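Local coordinates for protein nucleoporin NUP82 (PDB 5CWW) that probably serves as a structural component of the nuclear pore complex and as a docking partner for transport factors, here represented by its N-terminal beta-propeller domain, at residues V437-D442 and L471-F476; Y393-K398 and S498-Y503; H135-C140 and T166-S171. All blocks are in the same frame, centred on the assembly; numbering follows the deposited sequence.

Contact 1 (V437-D442 and L471-F476); sequences VKICLD and LTFQTF
Val437 and Phe476 form one end of an antiparallel strand pairing that runs to Leu441 and Leu471 within a blade of the Nup82 beta-propeller, interrupted by a classic beta bulge. The bulge lies opposite Ile439, where Phe473 and Gln474 share one partner residue. Ile439 O accepts from both backbone nitrogens, 2.8 Å from Phe473 N and a longer 3.3 Å from Gln474 N, and the second donor approaches in the carbonyl plane on a lone pair. With this extra residue the register slips by one, and Cys440 comes to pair with Thr472.

On the face holding Val437, Ile439 and Leu441 the packing is apolar, and branched residues suit it. Phe476 takes chi1 56°, which sets CG between its backbone N and carbonyl carbon and lets the ring lie alongside Val437. Val437 CB then sits over one ring face, 3.7 Å from Phe476 CE1, while Ile439 CG1 approaches CE2 obliquely. Leu441 CD1 packs on Phe473 CB at 4.1 Å.

On the other face the aliphatic part of Lys438 runs past two threonines, which offer both methyl and hydroxyl, before bending at chi3; its CG is 3.7 Å from Thr472 CG2 and 3.5 Å from Thr475 OG1. This buried lysine ends in a salt bridge to Glu382 and a hydrogen bond to Asn378.

Further out, Trp518 stacks on Phe473, Arg549 makes a cation-pi contact with Phe476, and Ser547 bonds Gln474 OE1. Thr475 and Phe476 also pair in parallel with a strand of another protein chain, so the sheet continues across the interface. At the Val437-Phe476 end of the ladder, the bond from Val437 N to Phe476 O spans 2.8 Å and is almost straight, 177° at the hydrogen.

Contact 2 (Y393-K398 and S498-Y503); sequences YVIGEK and SPYSFY
Tyr393 and Ile395, at the end of edge strand 389-395 of one propeller blade, meet the type I beta turn Ser498-Ser501 that leads into strand 501-506 of the next, so the contact belongs to the packing of blade against blade. The phenol of Tyr393 makes the direct polar link: its OH donates to Pro499 O at 3.0 Å, in the carbonyl plane on a lone pair, with a C=O...O angle of 131°. Proline suits the first turned position, and its carbonyl, directed at the edge of the Tyr393 ring, is available to a side-chain donor.

Behind the hydroxyl, the Tyr393 ring lies obliquely against Phe502, with centroids 5.2 Å apart and planes at 44°; the closest atoms are Tyr393 CE2 and Phe502 CD1 at 3.7 Å. Beside it, Ile395 turns its CG2 branch, anti to the backbone N, over one face of the Tyr500 ring. This methyl lies 3.6 Å from Tyr500 CE1 and also meets Pro499 CB at 4.1 Å.

The Tyr500 hydroxyl continues past the isoleucine to a water, 2.9 Å away, which donates to Gly396 O at 2.8 Å. Leu423 N also bonds this hydroxyl. Inside the turn, Ser498 OG accepts from Tyr500 N at 3.1 Å, an ST turn, which is likely to restrain the backbone at Tyr500.

A phenylalanine in place of Tyr393 would probably leave Pro499 O without its phenolic donor and the turn without its direct polar link to the strand. The two tyrosines thus do double duty: their rings pack on Phe502 and Ile395, while one hydroxyl meets a turn carbonyl and the other a water and a backbone nitrogen.

Contact 3 (H135-C140 and T166-S171); sequences HTVHIC and TTHVTS
His168 and Val137 bring a loop of Nup82 onto the start of strand 137-141, and the imidazole can be traced outward atom by atom. Its CB lies 3.3 Å from His135 O. With chi1 at -68°, CG is opposite the carbonyl carbon, and the ring swings in front of Val137. There Val137 CG2 sits over one ring face, offset toward the rim and 3.9 Å from His168 CD2, a CH-pi contact made by this one branch of the valine. At the ring edge, His168 ND1 bonds an in-plane water at 2.8 Å, and that water donates to His135 O at 2.7 Å. At the far end His168 NE2 is hydrogen-bonded to Thr192 OG1.

The backbones are likewise joined through solvent, with no direct hydrogen bond between the two segments. A second water accepts from Val137 N at 3.0 Å and donates to His168 O at 2.8 Å. His168 is the centre of an inverse gamma turn, so the residue at the bend meets Val137 twice, through its ring and, by way of the water, through its carbonyl.

His135 fills the outer part of the contact: its ring lies obliquely along the Val169-Thr170 backbone, with His135 CD2 3.5 Å from Val169 O.

The loop holding residues 166-171 connects strand 160-162, a neighbour of strand 137-141 in one four-stranded propeller sheet, to strand 175-180 of the following sheet. His168 bridges the two, with Val137 of the first on one ring face and Thr192, Thr194 and Arg200 from strands 189-194 and 198-203 of the second around it.

How the contacts relate
Contacts 1 and 2 are neighbours, with centres 13 Å apart, and they share a sheet: strands 437-441 and 469-476 of contact 1 and strand 389-395 of contact 2 belong to it. They touch directly where Ile439 CD1 packs on Phe502 CZ at 4.1 Å, so contact 1 lies within a blade that contact 2 joins to the next. In sequence, contact 1 is nested within the loop that contact 2 closes. Contact 3 precedes both and lies far off, about 35 Å from contact 1 and 30 Å from contact 2 between centres, on the opposite side of the chain's centre from contact 1.

Contact 1 (V437-D442 and L471-F476)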
ATOM      1  N   VAL B 437      16.598   4.217   3.668  1.00 52.04           N
ATOM      2  CA  VAL B 437      15.978   2.905   3.809  1.00 48.41           C
ATOM      3  C   VAL B 437      15.979   2.493   5.272  1.00 48.00           C
ATOM      4  O   VAL B 437      16.977   2.657   5.973  1.00 47.94           O
ATOM      5  CB  VAL B 437      16.711   1.832   2.979  1.00 49.60           C
ATOM      6  CG1 VAL B 437      16.063   0.463   3.172  1.00 47.39           C
ATOM      7  CG2 VAL B 437      16.713   2.213   1.506  1.00 50.29           C
ATOM      8  N   LYS B 438      14.851   1.958   5.723  1.00 49.63           N
ATOM      9  CA  LYS B 438      14.710   1.500   7.095  1.00 51.19           C
ATOM     10  C   LYS B 438      14.271   0.042   7.102  1.00 50.56           C
ATOM     11  O   LYS B 438      13.265  -0.314   6.489  1.00 49.52           O
ATOM     12  CB  LYS B 438      13.709   2.375   7.847  1.00 52.28           C
ATOM     13  CG  LYS B 438      13.728   2.184   9.354  1.00 53.43           C
ATOM     14  CD  LYS B 438      12.819   3.183  10.059  1.00 54.11           C
ATOM     15  CE  LYS B 438      13.381   4.599  10.003  1.00 57.25           C
ATOM     16  NZ  LYS B 438      12.413   5.603  10.512  1.00 58.27           N
ATOM     17  N   ILE B 439      15.048  -0.796   7.780  1.00 50.01           N
ATOM     18  CA  ILE B 439      14.759  -2.222   7.874  1.00 49.90           C
ATOM     19  C   ILE B 439      14.185  -2.531   9.248  1.00 51.45           C
ATOM     20  O   ILE B 439      14.874  -2.405  10.262  1.00 51.87           O
ATOM     21  CB  ILE B 439      16.020  -3.080   7.635  1.00 49.67           C
ATOM     22  CG1 ILE B 439      16.717  -2.668   6.334  1.00 49.98           C
ATOM     23  CG2 ILE B 439      15.666  -4.566   7.625  1.00 50.79           C
ATOM     24  CD1 ILE B 439      15.842  -2.781   5.096  1.00 47.54           C
ATOM     25  N   CYS B 440      12.919  -2.927   9.271  1.00 50.50           N
ATOM     26  CA  CYS B 440      12.219  -3.215  10.516  1.00 50.96           C
ATOM     27  C   CYS B 440      11.858  -4.688  10.618  1.00 51.77           C
ATOM     28  O   CYS B 440      11.555  -5.332   9.613  1.00 53.72           O
ATOM     29  CB  CYS B 440      10.955  -2.362  10.623  1.00 49.53           C
ATOM     30  SG  CYS B 440      11.260  -0.601  10.406  1.00 50.62           S
ATOM     31  N   LEU B 441      11.883  -5.209  11.841  1.00 52.29           N
ATOM     32  CA  LEU B 441      11.533  -6.598  12.097  1.00 49.70           C
ATOM     33  C   LEU B 441      10.225  -6.677  12.870  1.00 50.08           C
ATOM     34  O   LEU B 441      10.021  -5.952  13.846  1.00 51.38           O
ATOM     35  CB  LEU B 441      12.643  -7.302  12.874  1.00 50.45           C
ATOM     36  CG  LEU B 441      14.021  -7.328  12.212  1.00 49.70           C
ATOM     37  CD1 LEU B 441      15.064  -7.861  13.190  1.00 52.29           C
ATOM     38  CD2 LEU B 441      13.995  -8.167  10.940  1.00 49.89           C
ATOM     39  N   ASP B 442       9.342  -7.560  12.419  1.00 50.89           N
ATOM     40  CA  ASP B 442       8.069  -7.784  13.088  1.00 51.21           C
ATOM     41  C   ASP B 442       8.244  -8.795  14.216  1.00 51.62           C
ATOM     42  O   ASP B 442       7.976  -9.985  14.052  1.00 52.29           O
ATOM     43  CB  ASP B 442       7.017  -8.260  12.087  1.00 51.78           C
ATOM     44  CG  ASP B 442       5.659  -8.474  12.724  1.00 52.65           C
ATOM     45  OD1 ASP B 442       5.433  -7.955  13.840  1.00 54.06           O
ATOM     46  OD2 ASP B 442       4.812  -9.152  12.102  1.00 52.98           O
ATOM     47  N   LEU B 471      10.294  -3.371  15.235  1.00 46.17           N
ATOM     48  CA  LEU B 471      11.645  -3.128  15.735  1.00 46.95           C
ATOM     49  C   LEU B 471      12.538  -2.607  14.619  1.00 46.19           C
ATOM     50  O   LEU B 471      12.832  -3.324  13.664  1.00 45.01           O
ATOM     51  CB  LEU B 471      12.241  -4.409  16.331  1.00 48.95           C
ATOM     52  CG  LEU B 471      13.722  -4.354  16.738  1.00 51.70           C
ATOM     53  CD1 LEU B 471      13.974  -3.264  17.767  1.00 53.79           C
ATOM     54  CD2 LEU B 471      14.180  -5.704  17.269  1.00 52.71           C
ATOM     55  N   THR B 472      12.971  -1.357  14.744  1.00 48.99           N
ATOM     56  CA  THR B 472      13.905  -0.787  13.785  1.00 52.08           C
ATOM     57  C   THR B 472      15.263  -1.451  13.963  1.00 53.60           C
ATOM     58  O   THR B 472      15.925  -1.261  14.982  1.00 56.45           O
ATOM     59  CB  THR B 472      14.051   0.738  13.955  1.00 53.75           C
ATOM     60  OG1 THR B 472      12.755   1.347  13.995  1.00 54.56           O
ATOM     61  CG2 THR B 472      14.850   1.332  12.805  1.00 53.45           C
ATOM     62  N   PHE B 473      15.669  -2.238  12.974  1.00 53.02           N
ATOM     63  CA  PHE B 473      16.937  -2.949  13.043  1.00 56.22           C
ATOM     64  C   PHE B 473      18.071  -2.111  12.473  1.00 55.73           C
ATOM     65  O   PHE B 473      19.167  -2.072  13.032  1.00 55.64           O
ATOM     66  CB  PHE B 473      16.858  -4.278  12.294  1.00 59.45           C
ATOM     67  CG  PHE B 473      18.202  -4.867  11.993  1.00 66.73           C
ATOM     68  CD1 PHE B 473      18.979  -5.406  13.004  1.00 70.48           C
ATOM     69  CD2 PHE B 473      18.699  -4.863  10.700  1.00 71.04           C
ATOM     70  CE1 PHE B 473      20.225  -5.936  12.732  1.00 72.93           C
ATOM     71  CE2 PHE B 473      19.944  -5.394  10.420  1.00 73.49           C
ATOM     72  CZ  PHE B 473      20.709  -5.928  11.438  1.00 74.94           C
ATOM     73  N   GLN B 474      17.799  -1.432  11.365  1.00 56.28           N
ATOM     74  CA  GLN B 474      18.826  -0.671  10.673  1.00 57.40           C
ATOM     75  C   GLN B 474      18.221   0.433   9.809  1.00 55.56           C
ATOM     76  O   GLN B 474      17.124   0.287   9.266  1.00 55.43           O
ATOM     77  CB  GLN B 474      19.680  -1.613   9.821  1.00 60.26           C
ATOM     78  CG  GLN B 474      20.807  -0.936   9.072  1.00 65.35           C
ATOM     79  CD  GLN B 474      21.670  -1.928   8.315  1.00 69.35           C
ATOM     80  OE1 GLN B 474      21.269  -3.070   8.085  1.00 69.51           O
ATOM     81  NE2 GLN B 474      22.865  -1.497   7.927  1.00 72.91           N
ATOM     82  N   THR B 475      18.952   1.537   9.694  1.00 54.95           N
ATOM     83  CA  THR B 475      18.551   2.662   8.863  1.00 54.48           C
ATOM     84  C   THR B 475      19.778   3.193   8.139  1.00 55.18           C
ATOM     85  O   THR B 475      20.801   3.448   8.770  1.00 57.30           O
ATOM     86  CB  THR B 475      17.917   3.797   9.697  1.00 56.53           C
ATOM     87  OG1 THR B 475      16.879   3.268  10.530  1.00 57.43           O
ATOM     88  CG2 THR B 475      17.343   4.882   8.793  1.00 56.72           C
ATOM     89  N   PHE B 476      19.688   3.358   6.824  1.00 53.41           N
ATOM     90  CA  PHE B 476      20.821   3.873   6.062  1.00 55.37           C
ATOM     91  C   PHE B 476      20.393   4.661   4.828  1.00 55.07           C
ATOM     92  O   PHE B 476      19.355   4.384   4.226  1.00 53.75           O
ATOM     93  CB  PHE B 476      21.743   2.722   5.645  1.00 57.74           C
ATOM     94  CG  PHE B 476      21.053   1.638   4.858  1.00 57.65           C
ATOM     95  CD1 PHE B 476      20.906   1.746   3.485  1.00 58.26           C
ATOM     96  CD2 PHE B 476      20.562   0.508   5.492  1.00 57.73           C
ATOM     97  CE1 PHE B 476      20.279   0.750   2.761  1.00 55.93           C
ATOM     98  CE2 PHE B 476      19.934  -0.492   4.772  1.00 56.75           C
ATOM     99  CZ  PHE B 476      19.792  -0.369   3.405  1.00 55.81           C
TER

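Contact 2 (Y393-K398 and S498-Y503)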
ATOM      1  N   TYR B 393       8.239  -2.249   1.147  1.00 46.36           N
ATOM      2  CA  TYR B 393       8.557  -3.570   0.621  1.00 45.10           C
ATOM      3  C   TYR B 393       8.686  -4.554   1.771  1.00 43.99           C
ATOM      4  O   TYR B 393       9.523  -4.378   2.655  1.00 45.36           O
ATOM      5  CB  TYR B 393       9.845  -3.530  -0.200  1.00 46.16           C
ATOM      6  CG  TYR B 393      10.333  -4.889  -0.641  1.00 48.08           C
ATOM      7  CD1 TYR B 393       9.674  -5.595  -1.638  1.00 49.06           C
ATOM      8  CD2 TYR B 393      11.458  -5.463  -0.065  1.00 49.70           C
ATOM      9  CE1 TYR B 393      10.120  -6.838  -2.045  1.00 50.43           C
ATOM     10  CE2 TYR B 393      11.912  -6.704  -0.467  1.00 52.10           C
ATOM     11  CZ  TYR B 393      11.239  -7.387  -1.457  1.00 52.85           C
ATOM     12  OH  TYR B 393      11.690  -8.621  -1.856  1.00 54.11           O
ATOM     13  N   VAL B 394       7.839  -5.577   1.762  1.00 39.23           N
ATOM     14  CA  VAL B 394       7.752  -6.507   2.877  1.00 40.25           C
ATOM     15  C   VAL B 394       8.155  -7.916   2.470  1.00 41.88           C
ATOM     16  O   VAL B 394       7.604  -8.488   1.533  1.00 40.13           O
ATOM     17  CB  VAL B 394       6.331  -6.546   3.461  1.00 39.42           C
ATOM     18  CG1 VAL B 394       6.272  -7.473   4.676  1.00 40.45           C
ATOM     19  CG2 VAL B 394       5.889  -5.143   3.847  1.00 39.83           C
ATOM     20  N   ILE B 395       9.127  -8.463   3.188  1.00 44.79           N
ATOM     21  CA  ILE B 395       9.531  -9.848   3.015  1.00 47.41           C
ATOM     22  C   ILE B 395       8.830 -10.672   4.083  1.00 46.48           C
ATOM     23  O   ILE B 395       9.148 -10.567   5.269  1.00 48.19           O
ATOM     24  CB  ILE B 395      11.054 -10.012   3.119  1.00 47.71           C
ATOM     25  CG1 ILE B 395      11.754  -9.050   2.157  1.00 47.57           C
ATOM     26  CG2 ILE B 395      11.454 -11.449   2.812  1.00 47.97           C
ATOM     27  CD1 ILE B 395      13.225  -8.879   2.421  1.00 48.98           C
ATOM     28  N   GLY B 396       7.867 -11.483   3.662  1.00 43.04           N
ATOM     29  CA  GLY B 396       7.066 -12.247   4.597  1.00 41.97           C
ATOM     30  C   GLY B 396       7.874 -13.307   5.318  1.00 44.08           C
ATOM     31  O   GLY B 396       8.846 -13.836   4.779  1.00 43.83           O
ATOM     32  N   GLU B 397       7.472 -13.604   6.549  1.00 48.57           N
ATOM     33  CA  GLU B 397       8.031 -14.725   7.289  1.00 54.83           C
ATOM     34  C   GLU B 397       7.914 -15.984   6.447  1.00 61.04           C
ATOM     35  O   GLU B 397       6.956 -16.137   5.689  1.00 56.91           O
ATOM     36  CB  GLU B 397       7.309 -14.912   8.621  1.00 55.74           C
ATOM     37  CG  GLU B 397       5.796 -15.063   8.477  1.00 57.47           C
ATOM     38  CD  GLU B 397       5.140 -15.669   9.699  1.00 61.61           C
ATOM     39  OE1 GLU B 397       5.669 -16.667  10.230  1.00 63.88           O
ATOM     40  OE2 GLU B 397       4.090 -15.149  10.121  1.00 61.18           O
ATOM     41  N   LYS B 398       8.883 -16.882   6.579  1.00 73.65           N
ATOM     42  CA  LYS B 398       8.842 -18.146   5.858  1.00 87.10           C
ATOM     43  C   LYS B 398       8.501 -19.273   6.827  1.00 94.42           C
ATOM     44  O   LYS B 398       8.867 -19.205   8.000  1.00 97.80           O
ATOM     45  CB  LYS B 398      10.177 -18.414   5.164  1.00 92.40           C
ATOM     46  CG  LYS B 398      10.594 -17.311   4.197  1.00 95.57           C
ATOM     47  CD  LYS B 398      11.618 -17.796   3.177  1.00 99.72           C
ATOM     48  CE  LYS B 398      10.986 -18.680   2.105  1.00101.90           C
ATOM     49  NZ  LYS B 398       9.942 -17.963   1.317  1.00101.60           N
ATOM     50  N   SER B 498      16.459 -13.991  -4.954  1.00 62.67           N
ATOM     51  CA  SER B 498      16.248 -14.079  -3.511  1.00 61.23           C
ATOM     52  C   SER B 498      15.308 -12.989  -3.000  1.00 60.19           C
ATOM     53  O   SER B 498      15.439 -11.832  -3.392  1.00 55.15           O
ATOM     54  CB  SER B 498      17.581 -13.982  -2.774  1.00 61.99           C
ATOM     55  OG  SER B 498      17.372 -13.830  -1.382  1.00 61.17           O
ATOM     56  N   PRO B 499      14.360 -13.346  -2.115  1.00 66.97           N
ATOM     57  CA  PRO B 499      13.489 -12.303  -1.561  1.00 66.54           C
ATOM     58  C   PRO B 499      14.246 -11.347  -0.642  1.00 58.94           C
ATOM     59  O   PRO B 499      13.802 -10.217  -0.427  1.00 59.86           O
ATOM     60  CB  PRO B 499      12.441 -13.091  -0.761  1.00 70.28           C
ATOM     61  CG  PRO B 499      12.632 -14.529  -1.127  1.00 72.51           C
ATOM     62  CD  PRO B 499      14.049 -14.672  -1.557  1.00 72.70           C
ATOM     63  N   TYR B 500      15.378 -11.805  -0.112  1.00 53.66           N
ATOM     64  CA  TYR B 500      16.121 -11.042   0.884  1.00 47.58           C
ATOM     65  C   TYR B 500      17.119 -10.093   0.239  1.00 48.62           C
ATOM     66  O   TYR B 500      17.892  -9.431   0.928  1.00 48.84           O
ATOM     67  CB  TYR B 500      16.819 -11.995   1.855  1.00 48.08           C
ATOM     68  CG  TYR B 500      15.823 -12.770   2.682  1.00 49.93           C
ATOM     69  CD1 TYR B 500      15.170 -12.173   3.752  1.00 49.82           C
ATOM     70  CD2 TYR B 500      15.508 -14.084   2.373  1.00 52.55           C
ATOM     71  CE1 TYR B 500      14.241 -12.870   4.503  1.00 51.19           C
ATOM     72  CE2 TYR B 500      14.582 -14.791   3.118  1.00 52.99           C
ATOM     73  CZ  TYR B 500      13.951 -14.178   4.181  1.00 52.42           C
ATOM     74  OH  TYR B 500      13.026 -14.876   4.924  1.00 53.19           O
ATOM     75  N   SER B 501      17.093 -10.029  -1.088  1.00 50.04           N
ATOM     76  CA  SER B 501      17.781  -8.977  -1.821  1.00 52.28           C
ATOM     77  C   SER B 501      16.748  -8.154  -2.575  1.00 50.65           C
ATOM     78  O   SER B 501      15.691  -8.662  -2.939  1.00 49.95           O
ATOM     79  CB  SER B 501      18.813  -9.568  -2.784  1.00 56.77           C
ATOM     80  OG  SER B 501      19.876 -10.183  -2.075  1.00 59.72           O
ATOM     81  N   PHE B 502      17.051  -6.882  -2.804  1.00 47.90           N
ATOM     82  CA  PHE B 502      16.133  -6.003  -3.521  1.00 49.99           C
ATOM     83  C   PHE B 502      16.859  -4.746  -3.983  1.00 52.44           C
ATOM     84  O   PHE B 502      18.011  -4.510  -3.604  1.00 54.67           O
ATOM     85  CB  PHE B 502      14.928  -5.635  -2.644  1.00 49.89           C
ATOM     86  CG  PHE B 502      15.298  -5.122  -1.280  1.00 50.46           C
ATOM     87  CD1 PHE B 502      15.549  -6.000  -0.239  1.00 50.23           C
ATOM     88  CD2 PHE B 502      15.380  -3.760  -1.038  1.00 51.71           C
ATOM     89  CE1 PHE B 502      15.885  -5.529   1.018  1.00 50.67           C
ATOM     90  CE2 PHE B 502      15.714  -3.283   0.214  1.00 52.21           C
ATOM     91  CZ  PHE B 502      15.968  -4.170   1.244  1.00 51.50           C
ATOM     92  N   TYR B 503      16.184  -3.949  -4.807  1.00 51.44           N
ATOM     93  CA  TYR B 503      16.791  -2.765  -5.403  1.00 50.89           C
ATOM     94  C   TYR B 503      16.057  -1.482  -5.039  1.00 51.24           C
ATOM     95  O   TYR B 503      14.869  -1.497  -4.732  1.00 47.83           O
ATOM     96  CB  TYR B 503      16.840  -2.913  -6.921  1.00 52.29           C
ATOM     97  CG  TYR B 503      17.548  -4.166  -7.353  1.00 54.10           C
ATOM     98  CD1 TYR B 503      18.926  -4.186  -7.492  1.00 55.44           C
ATOM     99  CD2 TYR B 503      16.843  -5.332  -7.619  1.00 54.52           C
ATOM    100  CE1 TYR B 503      19.584  -5.329  -7.878  1.00 58.75           C
ATOM    101  CE2 TYR B 503      17.496  -6.486  -8.011  1.00 57.46           C
ATOM    102  CZ  TYR B 503      18.868  -6.476  -8.139  1.00 59.60           C
ATOM    103  OH  TYR B 503      19.535  -7.615  -8.527  1.00 62.64           O
TER
HETATM  104  O   HOH W   1      11.172 -12.979   6.169  1.00 56.59           O

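Contact 3 (H135-C140 and T166-S171)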
ATOM      1  N   HIS B 135      -4.451   8.026 -12.675  1.00 59.12           N
ATOM      2  CA  HIS B 135      -5.792   7.818 -12.126  1.00 57.35           C
ATOM      3  C   HIS B 135      -6.514   6.583 -12.671  1.00 55.59           C
ATOM      4  O   HIS B 135      -7.408   6.052 -12.011  1.00 57.00           O
ATOM      5  CB  HIS B 135      -6.660   9.049 -12.390  1.00 61.25           C
ATOM      6  CG  HIS B 135      -6.302  10.234 -11.548  1.00 63.25           C
ATOM      7  ND1 HIS B 135      -5.155  10.972 -11.747  1.00 66.10           N
ATOM      8  CD2 HIS B 135      -6.940  10.806 -10.500  1.00 64.28           C
ATOM      9  CE1 HIS B 135      -5.104  11.949 -10.860  1.00 66.83           C
ATOM     10  NE2 HIS B 135      -6.176  11.871 -10.091  1.00 65.92           N
ATOM     11  N   THR B 136      -6.138   6.134 -13.865  1.00 55.74           N
ATOM     12  CA  THR B 136      -6.870   5.064 -14.541  1.00 54.51           C
ATOM     13  C   THR B 136      -6.150   3.723 -14.463  1.00 55.46           C
ATOM     14  O   THR B 136      -4.936   3.667 -14.256  1.00 57.25           O
ATOM     15  CB  THR B 136      -7.116   5.403 -16.028  1.00 54.27           C
ATOM     16  OG1 THR B 136      -5.867   5.440 -16.733  1.00 55.51           O
ATOM     17  CG2 THR B 136      -7.817   6.750 -16.164  1.00 54.94           C
ATOM     18  N   VAL B 137      -6.916   2.648 -14.624  1.00 54.04           N
ATOM     19  CA  VAL B 137      -6.377   1.294 -14.594  1.00 53.96           C
ATOM     20  C   VAL B 137      -6.978   0.461 -15.722  1.00 56.33           C
ATOM     21  O   VAL B 137      -8.199   0.317 -15.815  1.00 56.85           O
ATOM     22  CB  VAL B 137      -6.659   0.594 -13.247  1.00 52.87           C
ATOM     23  CG1 VAL B 137      -6.022  -0.792 -13.215  1.00 52.25           C
ATOM     24  CG2 VAL B 137      -6.147   1.433 -12.087  1.00 52.06           C
ATOM     25  N   HIS B 138      -6.113  -0.075 -16.579  1.00 59.21           N
ATOM     26  CA  HIS B 138      -6.530  -1.010 -17.617  1.00 61.63           C
ATOM     27  C   HIS B 138      -5.878  -2.369 -17.393  1.00 61.20           C
ATOM     28  O   HIS B 138      -4.744  -2.450 -16.924  1.00 61.35           O
ATOM     29  CB  HIS B 138      -6.168  -0.487 -19.005  1.00 62.04           C
ATOM     30  CG  HIS B 138      -6.973   0.698 -19.436  1.00 62.04           C
ATOM     31  ND1 HIS B 138      -6.714   1.977 -18.991  1.00 61.08           N
ATOM     32  CD2 HIS B 138      -8.032   0.798 -20.273  1.00 63.02           C
ATOM     33  CE1 HIS B 138      -7.578   2.814 -19.537  1.00 63.10           C
ATOM     34  NE2 HIS B 138      -8.389   2.123 -20.319  1.00 63.86           N
ATOM     35  N   ILE B 139      -6.605  -3.430 -17.731  1.00 58.98           N
ATOM     36  CA  ILE B 139      -6.074  -4.785 -17.670  1.00 58.56           C
ATOM     37  C   ILE B 139      -5.860  -5.303 -19.082  1.00 59.82           C
ATOM     38  O   ILE B 139      -6.811  -5.440 -19.854  1.00 60.01           O
ATOM     39  CB  ILE B 139      -7.015  -5.741 -16.915  1.00 57.54           C
ATOM     40  CG1 ILE B 139      -7.361  -5.179 -15.533  1.00 54.55           C
ATOM     41  CG2 ILE B 139      -6.388  -7.132 -16.801  1.00 58.74           C
ATOM     42  CD1 ILE B 139      -6.167  -4.932 -14.641  1.00 51.77           C
ATOM     43  N   CYS B 140      -4.605  -5.586 -19.416  1.00 60.66           N
ATOM     44  CA  CYS B 140      -4.267  -6.116 -20.727  1.00 63.09           C
ATOM     45  C   CYS B 140      -4.199  -7.634 -20.690  1.00 62.64           C
ATOM     46  O   CYS B 140      -3.434  -8.214 -19.919  1.00 60.61           O
ATOM     47  CB  CYS B 140      -2.933  -5.550 -21.213  1.00 62.49           C
ATOM     48  SG  CYS B 140      -2.446  -6.144 -22.858  1.00 65.83           S
ATOM     49  N   THR B 166     -16.056   3.996 -13.529  1.00 72.86           N
ATOM     50  CA  THR B 166     -16.610   5.104 -12.751  1.00 77.04           C
ATOM     51  C   THR B 166     -15.874   5.274 -11.422  1.00 75.49           C
ATOM     52  O   THR B 166     -16.220   6.143 -10.621  1.00 78.50           O
ATOM     53  CB  THR B 166     -18.116   4.902 -12.471  1.00 82.25           C
ATOM     54  OG1 THR B 166     -18.301   3.821 -11.549  1.00 81.82           O
ATOM     55  CG2 THR B 166     -18.870   4.606 -13.761  1.00 84.65           C
ATOM     56  N   THR B 167     -14.858   4.442 -11.202  1.00 74.08           N
ATOM     57  CA  THR B 167     -14.119   4.419  -9.944  1.00 71.45           C
ATOM     58  C   THR B 167     -12.724   5.018 -10.115  1.00 65.92           C
ATOM     59  O   THR B 167     -12.391   6.032  -9.503  1.00 65.71           O
ATOM     60  CB  THR B 167     -13.995   2.982  -9.404  1.00 72.55           C
ATOM     61  OG1 THR B 167     -15.298   2.392  -9.315  1.00 75.12           O
ATOM     62  CG2 THR B 167     -13.342   2.973  -8.032  1.00 70.59           C
ATOM     63  N   HIS B 168     -11.908   4.379 -10.946  1.00 61.01           N
ATOM     64  CA  HIS B 168     -10.561   4.865 -11.214  1.00 56.08           C
ATOM     65  C   HIS B 168     -10.591   5.836 -12.390  1.00 56.92           C
ATOM     66  O   HIS B 168     -10.376   5.453 -13.542  1.00 57.48           O
ATOM     67  CB  HIS B 168      -9.614   3.695 -11.479  1.00 53.86           C
ATOM     68  CG  HIS B 168      -9.360   2.849 -10.270  1.00 50.82           C
ATOM     69  ND1 HIS B 168      -8.883   3.370  -9.086  1.00 49.90           N
ATOM     70  CD2 HIS B 168      -9.516   1.520 -10.059  1.00 51.42           C
ATOM     71  CE1 HIS B 168      -8.756   2.399  -8.198  1.00 49.14           C
ATOM     72  NE2 HIS B 168      -9.133   1.266  -8.765  1.00 50.45           N
ATOM     73  N   VAL B 169     -10.860   7.099 -12.073  1.00 60.17           N
ATOM     74  CA  VAL B 169     -11.076   8.140 -13.070  1.00 63.16           C
ATOM     75  C   VAL B 169     -10.342   9.407 -12.642  1.00 63.85           C
ATOM     76  O   VAL B 169     -10.029   9.582 -11.464  1.00 63.89           O
ATOM     77  CB  VAL B 169     -12.583   8.443 -13.245  1.00 66.11           C
ATOM     78  CG1 VAL B 169     -12.834   9.292 -14.480  1.00 70.20           C
ATOM     79  CG2 VAL B 169     -13.371   7.152 -13.349  1.00 64.19           C
ATOM     80  N   THR B 170     -10.073  10.290 -13.598  1.00 64.82           N
ATOM     81  CA  THR B 170      -9.359  11.530 -13.319  1.00 64.97           C
ATOM     82  C   THR B 170     -10.132  12.450 -12.377  1.00 66.93           C
ATOM     83  O   THR B 170      -9.544  13.328 -11.746  1.00 68.43           O
ATOM     84  CB  THR B 170      -9.048  12.296 -14.618  1.00 68.27           C
ATOM     85  OG1 THR B 170     -10.236  12.405 -15.410  1.00 70.63           O
ATOM     86  CG2 THR B 170      -7.974  11.576 -15.423  1.00 67.02           C
ATOM     87  N   SER B 171     -11.443  12.248 -12.276  1.00 67.41           N
ATOM     88  CA  SER B 171     -12.277  13.085 -11.418  1.00 69.08           C
ATOM     89  C   SER B 171     -12.320  12.562  -9.982  1.00 66.69           C
ATOM     90  O   SER B 171     -12.929  13.187  -9.115  1.00 67.38           O
ATOM     91  CB  SER B 171     -13.701  13.184 -11.981  1.00 72.65           C
ATOM     92  OG  SER B 171     -14.323  11.914 -12.065  1.00 71.93           O
TER
HETATM   93  O   HOH W   2      -8.045   6.002  -9.361  1.00 51.55           O
HETATM   94  O   HOH W   3      -9.838   3.047 -14.858  1.00 51.99           O